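Local coordinates for protein thiamine phosphate pyrophosphorylase (Bacteroides thetaiotaomicron VPI-5482, PDB 3CEU) that probably catalyses the joining of the pyrimidine and thiazole moieties into thiamine phosphate, the thiamine-phosphate diphosphorylase step of thiamine diphosphate biosynthesis, at residues V5-T10 with D28-R33; D16-A21 with Q185-V190; F23-D28 with H193-K198; K52-I57 with E67-M72. All coordinates share one frame; numbering follows the deposited sequence.

Contact 1 of 4, residues V5-T10 with D28-R33; sequences VVTTPT and DILHLR
Ile29 opens the pairing of two parallel barrel strands: its carbonyl O takes the N-H of Val5 at 3.2 Å. Leu30, in register with Val5, sends its side chain to the helix-covered face, where CD1 lies 4.0 Å from Thr7 CG2 and where Ile19 and Phe23 of helix 15-24 also pack. His31 N then donates to Val5 O at 2.9 Å and His31 O accepts from Thr7 N at 3.0 Å, both bonds nearly straight. Its imidazole turns into the barrel, hydrogen-bonded through ND1 to His60 and through NE2 to Tyr110. Leu32 brings CD1 beside Thr7 CG2. At Arg33 the ladder passes from backbone to side chain: Arg33 N donates to Thr7 OG1 (3.0 Å), a hydroxyl set between backbone N and carbonyl carbon by chi1 of 64°. The extended Arg33 chain carries its guanidinium to Pro9, whose CG meets it at the edge, NH1 3.9 Å away. Helix 15-24 links the strands in a beta-alpha-beta crossover of the TIM barrel. The Thr7 hydroxyl thus prolongs the strand pairing one bond past the last backbone bond, tying the C-terminal strand ends together where TIM barrels keep their active sites.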
loop_
_atom_site.group_PDB
_atom_site.type_symbol
_atom_site.label_atom_id
_atom_site.label_comp_id
_atom_site.label_asym_id
_atom_site.label_seq_id
_atom_site.Cartn_x
_atom_site.Cartn_y
_atom_site.Cartn_z
ATOM N N VAL A 5 3.069 -0.233 1.697
ATOM C CA VAL A 5 2.631 -0.513 3.065
ATOM C C VAL A 5 1.369 0.278 3.405
ATOM O O VAL A 5 1.303 1.479 3.153
ATOM C CB VAL A 5 3.716 -0.116 4.114
ATOM C CG1 VAL A 5 3.135 -0.226 5.527
ATOM C CG2 VAL A 5 4.946 -1.012 3.979
ATOM N N VAL A 6 0.364 -0.392 3.964
ATOM C CA VAL A 6 -0.847 0.307 4.372
ATOM C C VAL A 6 -0.760 0.478 5.889
ATOM O O VAL A 6 -0.335 -0.444 6.598
ATOM C CB VAL A 6 -2.146 -0.482 4.044
ATOM C CG1 VAL A 6 -3.358 0.355 4.431
ATOM C CG2 VAL A 6 -2.209 -0.839 2.571
ATOM N N THR A 7 -1.133 1.661 6.378
ATOM C CA THR A 7 -1.118 1.940 7.813
ATOM C C THR A 7 -2.151 1.054 8.488
ATOM O O THR A 7 -2.839 0.270 7.840
ATOM C CB THR A 7 -1.554 3.382 8.155
ATOM O OG1 THR A 7 -2.923 3.554 7.766
ATOM C CG2 THR A 7 -0.688 4.414 7.462
ATOM N N THR A 8 -2.254 1.203 9.801
ATOM C CA THR A 8 -3.233 0.480 10.603
ATOM C C THR A 8 -4.509 1.330 10.587
ATOM O O THR A 8 -4.440 2.554 10.436
ATOM C CB THR A 8 -2.760 0.351 12.055
ATOM O OG1 THR A 8 -2.149 1.579 12.462
ATOM C CG2 THR A 8 -1.763 -0.780 12.193
ATOM N N PRO A 9 -5.681 0.697 10.756
ATOM C CA PRO A 9 -6.955 1.421 10.750
ATOM C C PRO A 9 -7.061 2.464 11.866
ATOM O O PRO A 9 -7.827 3.418 11.753
ATOM C CB PRO A 9 -7.990 0.306 10.906
ATOM C CG PRO A 9 -7.294 -0.902 10.336
ATOM C CD PRO A 9 -5.903 -0.751 10.900
ATOM N N THR A 10 -6.290 2.277 12.934
ATOM C CA THR A 10 -6.318 3.194 14.063
ATOM C C THR A 10 -4.992 3.917 14.328
ATOM O O THR A 10 -3.927 3.461 13.910
ATOM C CB THR A 10 -6.769 2.461 15.360
ATOM O OG1 THR A 10 -6.409 3.246 16.502
ATOM C CG2 THR A 10 -6.121 1.096 15.470
ATOM N N ASP A 28 8.703 2.554 -0.667
ATOM C CA ASP A 28 8.237 3.153 -1.906
ATOM C C ASP A 28 7.014 4.035 -1.653
ATOM O O ASP A 28 7.092 5.258 -1.768
ATOM C CB ASP A 28 7.888 2.068 -2.931
ATOM C CG ASP A 28 9.104 1.261 -3.382
ATOM O OD1 ASP A 28 9.991 1.830 -4.072
ATOM O OD2 ASP A 28 9.175 0.048 -3.053
ATOM N N ILE A 29 5.898 3.408 -1.286
ATOM C CA ILE A 29 4.641 4.119 -1.047
ATOM C C ILE A 29 3.953 3.755 0.270
ATOM O O ILE A 29 4.040 2.624 0.751
ATOM C CB ILE A 29 3.641 3.856 -2.212
ATOM C CG1 ILE A 29 4.259 4.309 -3.537
ATOM C CG2 ILE A 29 2.333 4.599 -1.969
ATOM C CD1 ILE A 29 3.413 3.982 -4.764
ATOM N N LEU A 30 3.264 4.738 0.841
ATOM C CA LEU A 30 2.530 4.567 2.091
ATOM C C LEU A 30 1.073 4.903 1.836
ATOM O O LEU A 30 0.757 5.984 1.342
ATOM C CB LEU A 30 3.068 5.510 3.165
ATOM C CG LEU A 30 2.309 5.475 4.485
ATOM C CD1 LEU A 30 2.531 4.132 5.162
ATOM C CD2 LEU A 30 2.780 6.600 5.389
ATOM N N HIS A 31 0.194 3.966 2.167
ATOM C CA HIS A 31 -1.241 4.164 2.008
ATOM C C HIS A 31 -1.845 4.461 3.374
ATOM O O HIS A 31 -1.935 3.583 4.242
ATOM C CB HIS A 31 -1.900 2.925 1.391
ATOM C CG HIS A 31 -2.020 2.990 -0.101
ATOM N ND1 HIS A 31 -3.236 3.092 -0.747
ATOM C CD2 HIS A 31 -1.080 3.019 -1.075
ATOM C CE1 HIS A 31 -3.038 3.182 -2.048
ATOM N NE2 HIS A 31 -1.736 3.142 -2.276
ATOM N N LEU A 32 -2.235 5.719 3.555
ATOM C CA LEU A 32 -2.834 6.181 4.800
ATOM C C LEU A 32 -4.304 5.800 4.811
ATOM O O LEU A 32 -5.108 6.364 4.074
ATOM C CB LEU A 32 -2.681 7.704 4.923
ATOM C CG LEU A 32 -3.272 8.392 6.150
ATOM C CD1 LEU A 32 -2.705 7.777 7.425
ATOM C CD2 LEU A 32 -2.962 9.879 6.093
ATOM N N ARG A 33 -4.648 4.828 5.643
ATOM C CA ARG A 33 -6.028 4.378 5.752
ATOM C C ARG A 33 -6.447 4.352 7.217
ATOM O O ARG A 33 -5.999 3.506 7.992
ATOM C CB ARG A 33 -6.171 2.993 5.107
ATOM C CG ARG A 33 -7.567 2.380 5.122
ATOM C CD ARG A 33 -7.597 1.125 4.253
ATOM N NE ARG A 33 -8.810 0.328 4.411
ATOM C CZ ARG A 33 -9.120 -0.381 5.499
ATOM N NH1 ARG A 33 -8.310 -0.403 6.553
ATOM N NH2 ARG A 33 -10.241 -1.092 5.529
#

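Contact 2 of 4, residues D16-A21 with Q185-V190; sequences DKIITA and QNYLAV
Ile18 lies over one face of the Tyr187 ring, a CH-pi contact between the first helix of the TIM barrel, 15-24, and the start of its C-terminal helix, 188-201. Ile18 CG1 stands 3.6 Å from the ring centroid and only 18° off the ring normal, displaced slightly toward the rim. The two side chains run past each other in opposite directions, and Ile18 CD1 therefore continues back along the tyrosine to its CB, 3.7 Å away. Tyr187 holds CG between its own backbone N and carbonyl carbon (chi1 47°), which throws the ring across to helix 15-24. Lys17 crosses the phenol at about a right angle, meeting it with the first methylene of its chain, while Ala21 CB approaches CE2 obliquely at 4.1 Å. The other branch of Ile18, CG2, is anti to the backbone N and touches Val190 CG1 at 4.0 Å, again with the side chains roughly perpendicular. Trp176 and Leu175 of the short helix 173-176 also touch Ile18 and Val190, respectively. Tyr187 occupies the N-cap position, and just before it Asn186 forms an Asx turn, OD1 accepting from Leu188 N at 2.9 Å. No hydrogen bond joins the two segments. At the outer end of the phenol, the OH lies 3.4 Å from Lys17 CB.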
loop_
_atom_site.group_PDB
_atom_site.type_symbol
_atom_site.label_atom_id
_atom_site.label_comp_id
_atom_site.label_asym_id
_atom_site.label_seq_id
_atom_site.Cartn_x
_atom_site.Cartn_y
_atom_site.Cartn_z
ATOM N N ASP A 16 4.179 7.751 13.961
ATOM C CA ASP A 16 4.892 8.688 13.103
ATOM C C ASP A 16 6.382 8.343 13.018
ATOM O O ASP A 16 7.002 8.483 11.961
ATOM C CB ASP A 16 4.716 10.127 13.611
ATOM C CG ASP A 16 5.542 10.424 14.857
ATOM O OD1 ASP A 16 5.340 9.758 15.889
ATOM O OD2 ASP A 16 6.394 11.329 14.799
ATOM N N LYS A 17 6.949 7.891 14.133
ATOM C CA LYS A 17 8.365 7.519 14.184
ATOM C C LYS A 17 8.599 6.270 13.359
ATOM O O LYS A 17 9.565 6.169 12.604
ATOM C CB LYS A 17 8.804 7.218 15.621
ATOM C CG LYS A 17 9.273 8.416 16.441
ATOM C CD LYS A 17 8.155 9.379 16.775
ATOM C CE LYS A 17 8.605 10.368 17.846
ATOM N NZ LYS A 17 8.889 9.674 19.144
ATOM N N ILE A 18 7.712 5.300 13.521
ATOM C CA ILE A 18 7.859 4.070 12.789
ATOM C C ILE A 18 7.728 4.339 11.303
ATOM O O ILE A 18 8.517 3.827 10.513
ATOM C CB ILE A 18 6.820 3.017 13.225
ATOM C CG1 ILE A 18 6.976 2.724 14.720
ATOM C CG2 ILE A 18 7.024 1.740 12.418
ATOM C CD1 ILE A 18 6.001 1.700 15.269
ATOM N N ILE A 19 6.739 5.144 10.915
ATOM C CA ILE A 19 6.542 5.447 9.503
ATOM C C ILE A 19 7.763 6.134 8.913
ATOM O O ILE A 19 8.219 5.793 7.821
ATOM C CB ILE A 19 5.308 6.345 9.281
ATOM C CG1 ILE A 19 4.033 5.541 9.583
ATOM C CG2 ILE A 19 5.302 6.887 7.834
ATOM C CD1 ILE A 19 2.723 6.348 9.552
ATOM N N THR A 20 8.295 7.104 9.642
ATOM C CA THR A 20 9.458 7.842 9.182
ATOM C C THR A 20 10.638 6.896 8.999
ATOM O O THR A 20 11.352 6.947 7.991
ATOM C CB THR A 20 9.794 8.935 10.188
ATOM O OG1 THR A 20 8.657 9.800 10.322
ATOM C CG2 THR A 20 11.001 9.743 9.726
ATOM N N ALA A 21 10.811 6.014 9.976
ATOM C CA ALA A 21 11.880 5.027 9.955
ATOM C C ALA A 21 11.758 4.119 8.725
ATOM O O ALA A 21 12.766 3.697 8.150
ATOM C CB ALA A 21 11.836 4.191 11.247
ATOM N N GLN A 185 9.531 -2.871 23.750
ATOM C CA GLN A 185 10.323 -1.738 24.191
ATOM C C GLN A 185 10.801 -0.917 23.000
ATOM O O GLN A 185 11.388 0.157 23.160
ATOM C CB GLN A 185 11.532 -2.215 24.989
ATOM C CG GLN A 185 11.749 -1.437 26.264
ATOM C CD GLN A 185 10.902 -1.960 27.399
ATOM O OE1 GLN A 185 11.083 -3.096 27.835
ATOM N NE2 GLN A 185 9.964 -1.142 27.881
ATOM N N ASN A 186 10.569 -1.437 21.803
ATOM C CA ASN A 186 10.962 -0.732 20.599
ATOM C C ASN A 186 10.291 -1.343 19.380
ATOM O O ASN A 186 9.561 -2.330 19.494
ATOM C CB ASN A 186 12.488 -0.731 20.450
ATOM C CG ASN A 186 13.067 -2.117 20.255
ATOM O OD1 ASN A 186 12.882 -2.739 19.206
ATOM N ND2 ASN A 186 13.781 -2.607 21.270
ATOM N N TYR A 187 10.516 -0.736 18.219
ATOM C CA TYR A 187 9.915 -1.216 16.988
ATOM C C TYR A 187 10.933 -1.735 15.975
ATOM O O TYR A 187 10.726 -1.667 14.759
ATOM C CB TYR A 187 9.048 -0.120 16.360
ATOM C CG TYR A 187 9.686 1.249 16.293
ATOM C CD1 TYR A 187 9.527 2.166 17.329
ATOM C CD2 TYR A 187 10.436 1.629 15.183
ATOM C CE1 TYR A 187 10.097 3.436 17.261
ATOM C CE2 TYR A 187 11.013 2.895 15.099
ATOM C CZ TYR A 187 10.841 3.795 16.140
ATOM O OH TYR A 187 11.409 5.051 16.050
ATOM N N LEU A 188 12.031 -2.267 16.495
ATOM C CA LEU A 188 13.095 -2.829 15.672
ATOM C C LEU A 188 12.560 -3.964 14.793
ATOM O O LEU A 188 12.828 -4.007 13.589
ATOM C CB LEU A 188 14.220 -3.350 16.578
ATOM C CG LEU A 188 15.530 -2.563 16.534
ATOM C CD1 LEU A 188 16.426 -2.933 17.715
ATOM C CD2 LEU A 188 16.231 -2.852 15.219
ATOM N N ALA A 189 11.806 -4.878 15.402
ATOM C CA ALA A 189 11.236 -6.015 14.677
ATOM C C ALA A 189 10.457 -5.570 13.440
ATOM O O ALA A 189 10.461 -6.249 12.414
ATOM C CB ALA A 189 10.319 -6.834 15.601
ATOM N N VAL A 190 9.778 -4.437 13.529
ATOM C CA VAL A 190 9.034 -3.962 12.381
ATOM C C VAL A 190 9.997 -3.478 11.306
ATOM O O VAL A 190 9.876 -3.866 10.147
ATOM C CB VAL A 190 8.058 -2.838 12.778
ATOM C CG1 VAL A 190 7.500 -2.149 11.525
ATOM C CG2 VAL A 190 6.909 -3.433 13.587
#

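Contact 3 of 4, residues F23-D28 with H193-K198; sequences FEEGLD and HFKKLK
Glu25 presents its backbone carbonyl, rather than its carboxylate, to the edge of an aromatic ring: Glu25 O lies in the plane of Phe194, 3.5 Å from CE1. The same oxygen receives a weak hydrogen bond from Lys198 NZ at 3.3 Å, delivered by a chain extended throughout, with CG anti to the backbone N (chi1 -164°). The Glu25 carboxylate faces Lys195, Glu25 OE1 3.5 Å from Lys195 NZ, a long salt bridge of doubtful detail, the two chain ends being modelled too close. Farther along, Leu27 crosses Phe194 at about a right angle, CB 3.9 Å from CZ, and its CD1 reaches CE2. Leu3 of strand 2-6 and Leu175 of helix 173-176 also touch Phe194. The Glu25 carbonyl sits at a helix C-terminus, where the local dipole would probably favour the lysine ammonium. Gly26, with positive phi (87°), lies close to the end of Lys198, Gly26 CA 3.7 Å from Lys198 NZ. It is the C-prime residue of a Schellman motif, Gly26 N bonding Phe23 O and Leu27 N a carbonyl about a turn earlier, which ends helix 15-24 and turns the chain toward strand 29-32 of the TIM barrel.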
loop_
_atom_site.group_PDB
_atom_site.type_symbol
_atom_site.label_atom_id
_atom_site.label_comp_id
_atom_site.label_asym_id
_atom_site.label_seq_id
_atom_site.Cartn_x
_atom_site.Cartn_y
_atom_site.Cartn_z
ATOM N N PHE A 23 10.270 5.048 5.864
ATOM C CA PHE A 23 10.594 5.828 4.676
ATOM C C PHE A 23 12.121 5.860 4.542
ATOM O O PHE A 23 12.666 5.592 3.471
ATOM C CB PHE A 23 10.024 7.249 4.772
ATOM C CG PHE A 23 8.586 7.356 4.326
ATOM C CD1 PHE A 23 8.204 6.918 3.062
ATOM C CD2 PHE A 23 7.620 7.910 5.155
ATOM C CE1 PHE A 23 6.886 7.032 2.630
ATOM C CE2 PHE A 23 6.295 8.029 4.731
ATOM C CZ PHE A 23 5.932 7.588 3.466
ATOM N N GLU A 24 12.805 6.158 5.644
ATOM C CA GLU A 24 14.264 6.211 5.667
ATOM C C GLU A 24 14.917 4.925 5.137
ATOM O O GLU A 24 16.058 4.950 4.672
ATOM C CB GLU A 24 14.746 6.502 7.094
ATOM C CG GLU A 24 14.573 7.965 7.517
ATOM C CD GLU A 24 14.804 8.192 9.003
ATOM O OE1 GLU A 24 15.783 7.631 9.551
ATOM O OE2 GLU A 24 14.014 8.945 9.623
ATOM N N GLU A 25 14.193 3.806 5.205
ATOM C CA GLU A 25 14.708 2.531 4.718
ATOM C C GLU A 25 14.231 2.246 3.296
ATOM O O GLU A 25 14.256 1.102 2.829
ATOM C CB GLU A 25 14.294 1.392 5.648
ATOM C CG GLU A 25 14.866 1.503 7.054
ATOM C CD GLU A 25 16.394 1.463 7.083
ATOM O OE1 GLU A 25 16.972 1.755 8.149
ATOM O OE2 GLU A 25 17.022 1.128 6.053
ATOM N N GLY A 26 13.777 3.296 2.618
ATOM C CA GLY A 26 13.343 3.159 1.239
ATOM C C GLY A 26 11.912 2.750 0.951
ATOM O O GLY A 26 11.645 2.222 -0.127
ATOM N N LEU A 27 10.989 2.972 1.879
ATOM C CA LEU A 27 9.603 2.613 1.613
ATOM C C LEU A 27 9.119 3.320 0.332
ATOM O O LEU A 27 9.129 4.545 0.249
ATOM C CB LEU A 27 8.723 3.029 2.785
ATOM C CG LEU A 27 7.205 2.987 2.553
ATOM C CD1 LEU A 27 6.735 1.570 2.202
ATOM C CD2 LEU A 27 6.535 3.467 3.813
ATOM N N ASP A 28 8.703 2.554 -0.667
ATOM C CA ASP A 28 8.237 3.153 -1.906
ATOM C C ASP A 28 7.014 4.035 -1.653
ATOM O O ASP A 28 7.092 5.258 -1.768
ATOM C CB ASP A 28 7.888 2.068 -2.931
ATOM C CG ASP A 28 9.104 1.261 -3.382
ATOM O OD1 ASP A 28 9.991 1.830 -4.072
ATOM O OD2 ASP A 28 9.175 0.048 -3.053
ATOM N N HIS A 193 11.979 -6.384 9.823
ATOM C CA HIS A 193 11.142 -7.222 8.970
ATOM C C HIS A 193 10.830 -6.521 7.640
ATOM O O HIS A 193 10.633 -7.185 6.619
ATOM C CB HIS A 193 9.851 -7.580 9.698
ATOM C CG HIS A 193 8.988 -8.544 8.953
ATOM N ND1 HIS A 193 9.366 -9.849 8.717
ATOM C CD2 HIS A 193 7.792 -8.375 8.344
ATOM C CE1 HIS A 193 8.437 -10.441 7.987
ATOM N NE2 HIS A 193 7.475 -9.570 7.747
ATOM N N PHE A 194 10.797 -5.186 7.647
ATOM C CA PHE A 194 10.529 -4.431 6.420
ATOM C C PHE A 194 11.717 -4.571 5.466
ATOM O O PHE A 194 11.539 -4.822 4.272
ATOM C CB PHE A 194 10.287 -2.946 6.723
ATOM C CG PHE A 194 10.265 -2.072 5.488
ATOM C CD1 PHE A 194 11.370 -1.302 5.144
ATOM C CD2 PHE A 194 9.162 -2.071 4.638
ATOM C CE1 PHE A 194 11.384 -0.545 3.959
ATOM C CE2 PHE A 194 9.162 -1.318 3.450
ATOM C CZ PHE A 194 10.272 -0.557 3.110
ATOM N N LYS A 195 12.924 -4.411 6.010
ATOM C CA LYS A 195 14.141 -4.528 5.223
ATOM C C LYS A 195 14.204 -5.912 4.592
ATOM O O LYS A 195 14.645 -6.069 3.443
ATOM C CB LYS A 195 15.383 -4.325 6.091
ATOM C CG LYS A 195 15.575 -2.922 6.638
ATOM C CD LYS A 195 16.952 -2.807 7.271
ATOM C CE LYS A 195 17.224 -1.416 7.788
ATOM N NZ LYS A 195 18.653 -1.267 8.206
ATOM N N LYS A 196 13.773 -6.922 5.342
ATOM C CA LYS A 196 13.784 -8.276 4.810
ATOM C C LYS A 196 12.841 -8.330 3.597
ATOM O O LYS A 196 13.245 -8.768 2.526
ATOM C CB LYS A 196 13.346 -9.276 5.887
ATOM C CG LYS A 196 13.243 -10.714 5.391
ATOM C CD LYS A 196 12.515 -11.618 6.392
ATOM C CE LYS A 196 13.398 -11.997 7.579
ATOM N NZ LYS A 196 12.740 -12.979 8.494
ATOM N N LEU A 197 11.607 -7.852 3.753
ATOM C CA LEU A 197 10.656 -7.882 2.654
ATOM C C LEU A 197 11.131 -7.045 1.466
ATOM O O LEU A 197 10.895 -7.401 0.311
ATOM C CB LEU A 197 9.281 -7.389 3.117
ATOM C CG LEU A 197 8.626 -8.134 4.297
ATOM C CD1 LEU A 197 7.288 -7.470 4.657
ATOM C CD2 LEU A 197 8.395 -9.605 3.934
ATOM N N LYS A 198 11.804 -5.936 1.742
ATOM C CA LYS A 198 12.278 -5.079 0.665
ATOM C C LYS A 198 13.441 -5.726 -0.076
ATOM O O LYS A 198 13.665 -5.458 -1.256
ATOM C CB LYS A 198 12.722 -3.730 1.215
ATOM C CG LYS A 198 12.861 -2.679 0.149
ATOM C CD LYS A 198 13.730 -1.548 0.630
ATOM C CE LYS A 198 13.964 -0.550 -0.485
ATOM N NZ LYS A 198 15.169 0.278 -0.201
#

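Contact 4 of 4, residues K52-I57 with E67-M72; sequences KYHRRI and EEFNLM
His54 overlaps the backbone of Phe69, its imidazole edge set against the carbonyl. ND1 donates to Phe69 O at 2.6 Å, a short but bent bond with 135° at the hydrogen; the donor lies in the carbonyl plane, while the oxygen is displaced 24° out of the ring plane. CG of His54 stands anti to the carbonyl carbon (chi1 -74°), which swings the ring toward the turn that follows helix 65-68. His54 NE2 faces the carbonyls of Leu46, in the last turn of helix 39-48, and Ile49 just beyond it, which share its one N-H; both ring nitrogens are thus engaged and rotation of the ring is probably restricted. His54 CE1 also comes to the edge of the Phe69 ring, 4.0 Å from CD2, the two side chains being obliquely inclined. Two residues on, the Leu71 CA-H points to His54 O, with CA 3.2 Å from the oxygen. The Leu71 side chain packs beside Ile57, CD2 4.2 Å from CB. The selenomethionine Met72 gives its N-H to Ile57 O at 2.8 Å, a backbone bond between the residues that start and adjoin two neighbouring strands. Its CB and CG lie along Arg55 O, with CB 3.3 Å away, before the chain bends at the selenium. The contact thus joins the 3-10 segment leading into strand 57-59 to the approach of strand 73-75: helix 39-48 covers Phe69 and Leu71, helix 15-24 touches Ile57 through Phe23, and Met72 reaches Ile29 of strand 29-32.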
loop_
_atom_site.group_PDB
_atom_site.type_symbol
_atom_site.label_atom_id
_atom_site.label_comp_id
_atom_site.label_asym_id
_atom_site.label_seq_id
_atom_site.Cartn_x
_atom_site.Cartn_y
_atom_site.Cartn_z
ATOM N N LYS A 52 9.411 15.921 3.027
ATOM C CA LYS A 52 9.958 15.233 1.870
ATOM C C LYS A 52 9.389 13.849 1.589
ATOM O O LYS A 52 9.557 13.326 0.484
ATOM C CB LYS A 52 11.471 15.144 1.978
ATOM C CG LYS A 52 11.999 14.282 3.097
ATOM C CD LYS A 52 13.517 14.361 3.074
ATOM C CE LYS A 52 14.175 13.208 3.792
ATOM N NZ LYS A 52 15.627 13.205 3.467
ATOM N N TYR A 53 8.723 13.253 2.570
ATOM C CA TYR A 53 8.129 11.945 2.354
ATOM C C TYR A 53 6.637 12.071 2.055
ATOM O O TYR A 53 5.941 11.066 1.926
ATOM C CB TYR A 53 8.338 11.039 3.579
ATOM C CG TYR A 53 9.791 10.698 3.866
ATOM C CD1 TYR A 53 10.619 10.183 2.871
ATOM C CD2 TYR A 53 10.340 10.915 5.125
ATOM C CE1 TYR A 53 11.962 9.898 3.124
ATOM C CE2 TYR A 53 11.683 10.637 5.387
ATOM C CZ TYR A 53 12.485 10.134 4.383
ATOM O OH TYR A 53 13.819 9.916 4.629
ATOM N N HIS A 54 6.138 13.296 1.931
ATOM C CA HIS A 54 4.714 13.466 1.670
ATOM C C HIS A 54 4.254 13.003 0.298
ATOM O O HIS A 54 3.139 12.492 0.173
ATOM C CB HIS A 54 4.283 14.917 1.904
ATOM C CG HIS A 54 4.208 15.281 3.351
ATOM N ND1 HIS A 54 3.624 16.447 3.801
ATOM C CD2 HIS A 54 4.648 14.633 4.456
ATOM C CE1 HIS A 54 3.708 16.498 5.118
ATOM N NE2 HIS A 54 4.325 15.408 5.541
ATOM N N ARG A 55 5.091 13.160 -0.726
ATOM C CA ARG A 55 4.702 12.723 -2.066
ATOM C C ARG A 55 4.833 11.212 -2.242
ATOM O O ARG A 55 4.850 10.715 -3.367
ATOM C CB ARG A 55 5.533 13.420 -3.146
ATOM C CG ARG A 55 6.929 12.853 -3.349
ATOM C CD ARG A 55 7.935 13.656 -2.560
ATOM N NE ARG A 55 9.147 13.905 -3.331
ATOM C CZ ARG A 55 9.936 14.957 -3.140
ATOM N NH1 ARG A 55 9.635 15.854 -2.204
ATOM N NH2 ARG A 55 11.025 15.119 -3.884
ATOM N N ARG A 56 4.927 10.490 -1.129
ATOM C CA ARG A 56 5.046 9.030 -1.149
ATOM C C ARG A 56 3.849 8.428 -0.406
ATOM O O ARG A 56 3.762 7.213 -0.233
ATOM C CB ARG A 56 6.332 8.598 -0.442
ATOM C CG ARG A 56 7.626 9.036 -1.107
ATOM C CD ARG A 56 8.082 8.019 -2.130
ATOM N NE ARG A 56 9.473 8.209 -2.517
ATOM C CZ ARG A 56 10.084 7.506 -3.465
ATOM N NH1 ARG A 56 9.417 6.560 -4.117
ATOM N NH2 ARG A 56 11.354 7.756 -3.772
ATOM N N ILE A 57 2.937 9.294 0.028
ATOM C CA ILE A 57 1.746 8.889 0.774
ATOM C C ILE A 57 0.434 9.080 -0.007
ATOM O O ILE A 57 0.220 10.118 -0.625
ATOM C CB ILE A 57 1.652 9.697 2.099
ATOM C CG1 ILE A 57 2.905 9.449 2.943
ATOM C CG2 ILE A 57 0.390 9.314 2.869
ATOM C CD1 ILE A 57 3.007 10.327 4.180
ATOM N N GLU A 67 -3.898 17.950 -1.190
ATOM C CA GLU A 67 -3.262 19.222 -1.566
ATOM C C GLU A 67 -2.796 19.978 -0.323
ATOM O O GLU A 67 -1.845 20.760 -0.361
ATOM C CB GLU A 67 -4.242 20.106 -2.351
ATOM C CG GLU A 67 -4.825 19.479 -3.611
ATOM C CD GLU A 67 -3.797 19.298 -4.714
ATOM O OE1 GLU A 67 -4.189 18.914 -5.834
ATOM O OE2 GLU A 67 -2.598 19.538 -4.462
ATOM N N GLU A 68 -3.486 19.741 0.782
ATOM C CA GLU A 68 -3.148 20.385 2.040
ATOM C C GLU A 68 -1.718 20.023 2.489
ATOM O O GLU A 68 -0.929 20.913 2.819
ATOM C CB GLU A 68 -4.158 19.970 3.111
ATOM C CG GLU A 68 -4.089 20.786 4.378
ATOM C CD GLU A 68 -4.568 22.204 4.184
ATOM O OE1 GLU A 68 -4.659 22.938 5.189
ATOM O OE2 GLU A 68 -4.860 22.591 3.030
ATOM N N PHE A 69 -1.382 18.729 2.479
ATOM C CA PHE A 69 -0.059 18.271 2.906
ATOM C C PHE A 69 0.868 17.793 1.800
ATOM O O PHE A 69 1.896 17.162 2.067
ATOM C CB PHE A 69 -0.202 17.168 3.950
ATOM C CG PHE A 69 -0.737 17.654 5.254
ATOM C CD1 PHE A 69 -2.098 17.889 5.415
ATOM C CD2 PHE A 69 0.130 17.927 6.314
ATOM C CE1 PHE A 69 -2.599 18.396 6.619
ATOM C CE2 PHE A 69 -0.348 18.433 7.520
ATOM C CZ PHE A 69 -1.724 18.671 7.675
ATOM N N ASN A 70 0.502 18.116 0.564
ATOM C CA ASN A 70 1.262 17.750 -0.629
ATOM C C ASN A 70 1.440 16.239 -0.764
ATOM O O ASN A 70 2.518 15.752 -1.118
ATOM C CB ASN A 70 2.630 18.433 -0.635
ATOM C CG ASN A 70 3.338 18.277 -1.964
ATOM O OD1 ASN A 70 2.772 18.600 -3.012
ATOM N ND2 ASN A 70 4.577 17.786 -1.936
ATOM N N LEU A 71 0.369 15.507 -0.473
ATOM C CA LEU A 71 0.395 14.060 -0.568
ATOM C C LEU A 71 0.524 13.656 -2.034
ATOM O O LEU A 71 0.372 14.481 -2.941
ATOM C CB LEU A 71 -0.883 13.458 0.024
ATOM C CG LEU A 71 -1.255 13.871 1.453
ATOM C CD1 LEU A 71 -2.542 13.165 1.846
ATOM C CD2 LEU A 71 -0.136 13.522 2.417
HETATM N N MSE A 72 0.811 12.381 -2.252
HETATM C CA MSE A 72 0.970 11.843 -3.592
HETATM C C MSE A 72 -0.348 11.837 -4.363
HETATM O O MSE A 72 -0.407 12.288 -5.510
HETATM C CB MSE A 72 1.526 10.423 -3.504
HETATM C CG MSE A 72 1.886 9.802 -4.841
HETATM SE SE MSE A 72 2.863 8.116 -4.659
HETATM C CE MSE A 72 1.515 6.901 -5.343
#

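How the contacts relate
Contact 1 is the hub, a buried strand pair about 13 Å, between centres, from contacts 3 and 4 and about 14 Å from contact 2. Contacts 2 and 3, centres about 11 Å apart, pack helix 15-24 and its closing turn against helix 188-201. Both meet contact 1 through apolar packing: Leu30 CD2 is 3.5 Å from Ile19 CG2, and Val5 CG2 is 3.6 Å from Leu27 CD1. Contact 4 lies beyond strand 29-32, at the entry to the next strand, where Leu30 N probably bonds Arg56 O at 2.7 Å. Phe23 and Tyr53 stack where contacts 3 and 4 touch. Thr7 and Arg33 of contact 1 lie at C-terminal strand ends, where TIM barrels place active sites.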